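Local atomic coordinates of haloperoxidase (Corallina officinalis, PDB entry 1QHB), a protein that catalyses the vanadate-dependent bromination of organic substrates with bromide and hydrogen peroxide. Residues D501-E511 with S522-E533. Residues are numbered along the deposited sequence; the frame is centred on the assembly and turned at random.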
loop_
_atom_site.group_PDB
_atom_site.type_symbol
_atom_site.label_atom_id
_atom_site.label_comp_id
_atom_site.label_asym_id
_atom_site.label_seq_id
_atom_site.Cartn_x
_atom_site.Cartn_y
_atom_site.Cartn_z
ATOM N N ASP A 501 1.062 32.928 32.525
ATOM C CA ASP A 501 -0.280 32.954 33.151
ATOM C C ASP A 501 -0.844 34.284 32.693
ATOM O O ASP A 501 -0.548 35.342 33.352
ATOM C CB ASP A 501 -0.141 32.901 34.676
ATOM C CG ASP A 501 -1.432 32.779 35.430
ATOM O OD1 ASP A 501 -2.523 32.830 34.838
ATOM O OD2 ASP A 501 -1.434 32.614 36.671
ATOM N N ALA A 502 -1.502 34.359 31.561
ATOM C CA ALA A 502 -1.910 35.616 30.949
ATOM C C ALA A 502 -2.833 36.513 31.735
ATOM O O ALA A 502 -2.861 37.742 31.471
ATOM C CB ALA A 502 -2.534 35.284 29.596
ATOM N N ASN A 503 -3.647 35.969 32.624
ATOM C CA ASN A 503 -4.569 36.784 33.413
ATOM C C ASN A 503 -3.968 37.263 34.729
ATOM O O ASN A 503 -4.671 37.869 35.536
ATOM C CB ASN A 503 -5.869 36.001 33.714
ATOM C CG ASN A 503 -6.598 35.800 32.414
ATOM O OD1 ASN A 503 -6.847 36.655 31.597
ATOM N ND2 ASN A 503 -6.982 34.625 32.026
ATOM N N PHE A 504 -2.701 36.976 34.987
ATOM C CA PHE A 504 -2.037 37.469 36.190
ATOM C C PHE A 504 -2.110 38.993 36.098
ATOM O O PHE A 504 -2.029 39.527 34.973
ATOM C CB PHE A 504 -0.605 36.988 36.227
ATOM C CG PHE A 504 0.330 37.369 37.334
ATOM C CD1 PHE A 504 0.300 36.698 38.521
ATOM C CD2 PHE A 504 1.210 38.434 37.204
ATOM C CE1 PHE A 504 1.165 37.051 39.545
ATOM C CE2 PHE A 504 2.059 38.819 38.208
ATOM C CZ PHE A 504 2.050 38.108 39.395
ATOM N N GLN A 505 -2.280 39.643 37.231
ATOM C CA GLN A 505 -2.410 41.090 37.244
ATOM C C GLN A 505 -1.103 41.826 37.522
ATOM O O GLN A 505 -0.155 41.406 38.178
ATOM C CB GLN A 505 -3.480 41.451 38.275
ATOM C CG GLN A 505 -4.844 40.943 37.833
ATOM C CD GLN A 505 -5.969 41.149 38.825
ATOM O OE1 GLN A 505 -7.100 40.769 38.538
ATOM N NE2 GLN A 505 -5.691 41.713 39.970
ATOM N N ILE A 506 -1.014 42.986 36.860
ATOM C CA ILE A 506 0.064 43.946 37.006
ATOM C C ILE A 506 -0.495 45.121 37.815
ATOM O O ILE A 506 -1.464 45.786 37.417
ATOM C CB ILE A 506 0.593 44.423 35.650
ATOM C CG1 ILE A 506 1.113 43.243 34.787
ATOM C CG2 ILE A 506 1.725 45.418 35.843
ATOM C CD1 ILE A 506 1.315 43.648 33.336
ATOM N N ASP A 507 0.053 45.330 38.990
ATOM C CA ASP A 507 -0.415 46.366 39.893
ATOM C C ASP A 507 0.283 47.717 39.799
ATOM O O ASP A 507 -0.291 48.699 40.270
ATOM C CB ASP A 507 -0.283 45.852 41.339
ATOM C CG ASP A 507 -1.096 44.589 41.555
ATOM O OD1 ASP A 507 -2.268 44.559 41.121
ATOM O OD2 ASP A 507 -0.547 43.639 42.150
ATOM N N GLN A 508 1.473 47.813 39.243
ATOM C CA GLN A 508 2.210 49.060 39.099
ATOM C C GLN A 508 2.061 49.547 37.657
ATOM O O GLN A 508 2.440 48.830 36.718
ATOM C CB GLN A 508 3.684 48.888 39.384
ATOM C CG GLN A 508 4.140 48.487 40.773
ATOM C CD GLN A 508 5.669 48.501 40.818
ATOM O OE1 GLN A 508 6.352 47.746 40.119
ATOM N NE2 GLN A 508 6.216 49.390 41.642
ATOM N N VAL A 509 1.412 50.670 37.464
ATOM C CA VAL A 509 1.153 51.227 36.164
ATOM C C VAL A 509 1.941 52.508 35.996
ATOM O O VAL A 509 1.815 53.420 36.808
ATOM C CB VAL A 509 -0.333 51.492 35.899
ATOM C CG1 VAL A 509 -0.591 51.783 34.425
ATOM C CG2 VAL A 509 -1.177 50.274 36.281
ATOM N N PHE A 510 2.787 52.549 34.960
ATOM C CA PHE A 510 3.613 53.695 34.695
ATOM C C PHE A 510 3.296 54.352 33.371
ATOM O O PHE A 510 2.760 53.718 32.497
ATOM C CB PHE A 510 5.079 53.273 34.629
ATOM C CG PHE A 510 5.621 52.855 35.957
ATOM C CD1 PHE A 510 5.983 53.802 36.903
ATOM C CD2 PHE A 510 5.694 51.514 36.268
ATOM C CE1 PHE A 510 6.442 53.386 38.154
ATOM C CE2 PHE A 510 6.152 51.101 37.504
ATOM C CZ PHE A 510 6.534 52.033 38.449
ATOM N N GLU A 511 3.640 55.588 33.219
ATOM C CA GLU A 511 3.516 56.357 31.975
ATOM C C GLU A 511 4.784 57.232 31.866
ATOM O O GLU A 511 5.482 57.372 32.889
ATOM C CB GLU A 511 2.327 57.268 31.989
ATOM C CG GLU A 511 0.973 56.633 31.756
ATOM C CD GLU A 511 -0.133 57.659 31.993
ATOM O OE1 GLU A 511 -0.110 58.627 31.213
ATOM O OE2 GLU A 511 -0.963 57.483 32.910
ATOM N N SER A 522 1.198 56.219 36.914
ATOM C CA SER A 522 0.067 56.683 36.124
ATOM C C SER A 522 -1.116 57.098 36.989
ATOM O O SER A 522 -1.278 56.589 38.097
ATOM C CB SER A 522 -0.354 55.491 35.238
ATOM O OG SER A 522 -1.609 55.725 34.645
ATOM N N SER A 523 -2.081 57.812 36.407
ATOM C CA SER A 523 -3.282 58.156 37.206
ATOM C C SER A 523 -4.278 56.999 37.112
ATOM O O SER A 523 -5.217 56.906 37.899
ATOM C CB SER A 523 -3.925 59.451 36.727
ATOM O OG SER A 523 -4.145 59.314 35.322
ATOM N N PHE A 524 -4.107 56.140 36.103
ATOM C CA PHE A 524 -4.941 54.945 36.012
ATOM C C PHE A 524 -4.536 54.044 37.178
ATOM O O PHE A 524 -3.375 53.703 37.422
ATOM C CB PHE A 524 -4.742 54.259 34.678
ATOM C CG PHE A 524 -5.596 53.047 34.505
ATOM C CD1 PHE A 524 -6.920 53.181 34.117
ATOM C CD2 PHE A 524 -5.072 51.771 34.726
ATOM C CE1 PHE A 524 -7.707 52.061 33.923
ATOM C CE2 PHE A 524 -5.866 50.643 34.572
ATOM C CZ PHE A 524 -7.188 50.814 34.161
ATOM N N PRO A 525 -5.493 53.657 37.993
ATOM C CA PRO A 525 -5.237 52.825 39.146
ATOM C C PRO A 525 -4.667 51.447 38.820
ATOM O O PRO A 525 -3.763 50.954 39.514
ATOM C CB PRO A 525 -6.597 52.660 39.809
ATOM C CG PRO A 525 -7.531 53.606 39.145
ATOM C CD PRO A 525 -6.934 54.005 37.816
ATOM N N GLY A 526 -5.225 50.772 37.811
ATOM C CA GLY A 526 -4.803 49.397 37.522
ATOM C C GLY A 526 -5.857 48.556 38.246
ATOM O O GLY A 526 -6.861 49.096 38.710
ATOM N N PRO A 527 -5.645 47.267 38.338
ATOM C CA PRO A 527 -4.482 46.626 37.740
ATOM C C PRO A 527 -4.755 46.387 36.265
ATOM O O PRO A 527 -5.844 46.555 35.726
ATOM C CB PRO A 527 -4.449 45.299 38.525
ATOM C CG PRO A 527 -5.912 44.965 38.595
ATOM C CD PRO A 527 -6.553 46.280 38.985
ATOM N N LEU A 528 -3.739 45.968 35.555
ATOM C CA LEU A 528 -3.834 45.574 34.149
ATOM C C LEU A 528 -3.523 44.086 34.142
ATOM O O LEU A 528 -3.026 43.600 35.162
ATOM C CB LEU A 528 -2.765 46.364 33.391
ATOM C CG LEU A 528 -3.027 47.881 33.282
ATOM C CD1 LEU A 528 -1.817 48.593 32.718
ATOM C CD2 LEU A 528 -4.227 48.119 32.376
ATOM N N THR A 529 -3.751 43.351 33.077
ATOM C CA THR A 529 -3.381 41.938 33.060
ATOM C C THR A 529 -2.269 41.822 32.027
ATOM O O THR A 529 -2.197 42.665 31.102
ATOM C CB THR A 529 -4.553 41.019 32.651
ATOM O OG1 THR A 529 -4.997 41.357 31.333
ATOM C CG2 THR A 529 -5.793 41.231 33.508
ATOM N N VAL A 530 -1.500 40.762 32.111
ATOM C CA VAL A 530 -0.456 40.458 31.158
ATOM C C VAL A 530 -1.038 40.320 29.769
ATOM O O VAL A 530 -0.503 40.833 28.774
ATOM C CB VAL A 530 0.250 39.151 31.584
ATOM C CG1 VAL A 530 1.252 38.653 30.529
ATOM C CG2 VAL A 530 0.999 39.369 32.878
ATOM N N ALA A 531 -2.172 39.629 29.624
ATOM C CA ALA A 531 -2.784 39.435 28.307
ATOM C C ALA A 531 -3.182 40.766 27.694
ATOM O O ALA A 531 -3.025 40.980 26.463
ATOM C CB ALA A 531 -4.014 38.536 28.355
ATOM N N GLY A 532 -3.829 41.634 28.485
ATOM C CA GLY A 532 -4.252 42.921 27.895
ATOM C C GLY A 532 -3.058 43.799 27.544
ATOM O O GLY A 532 -3.134 44.500 26.552
ATOM N N GLU A 533 -1.938 43.783 28.285
ATOM C CA GLU A 533 -0.772 44.580 27.964
ATOM C C GLU A 533 0.053 43.934 26.827
ATOM O O GLU A 533 0.843 44.617 26.170
ATOM C CB GLU A 533 0.111 44.782 29.203
ATOM C CG GLU A 533 -0.499 45.750 30.233
ATOM C CD GLU A 533 -0.745 47.115 29.588
ATOM O OE1 GLU A 533 0.268 47.819 29.312
ATOM O OE2 GLU A 533 -1.929 47.416 29.338
HETATM O O HOH W 1 -7.004 39.403 30.852
#
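Ser522 OG donates a 2.6 Å hydrogen bond to Glu511 OE2, which receives it on its anti lone pair. At chi1 167° OG is swung across from the Ser522 nitrogen, and there it also accepts from Phe524 N, closing an ST turn. Replacing Glu511 by an alanine would probably leave the Ser522 hydroxyl without its acceptor, free to turn its proton elsewhere, and uncover the Ser522 methylene against which the glutamate chain lies. Beside this pair, Ser522 N binds Val509 O almost straight. Toward the other end, Ile506 and Leu528 exchange two backbone bonds, the one from Ile506 N to Leu528 O being 2.7 Å long. These residues belong to a short antiparallel two-stranded sheet, separate from the 510-512/519-521 hairpin, that joins the loop after helix 484-499 to the start of helix 530-548. Thr529 is both the last strand residue and the N-cap of that helix: OG1 accepts from Gly532 N, while a water links OG1 to Asn503 OD1. The first turn of the helix is tied back by Val530 N to Phe504 O and by Ala531 N to Ala502 O, the latter bond 2.7 Å long and on a carbonyl lone pair. Val509 CG1 meets Leu528 CD1 at 3.8 Å, the two side chains crossing at about a right angle, and CG2 faces Gly526 CA. On the face carrying Gln505 and Thr529, the extended glutamine runs beside the ring of cis-Pro527, Gln505 NE2 lying 3.5 Å from Pro527 CG. Arg44 of a second subunit packs on Gln505 and Phe504.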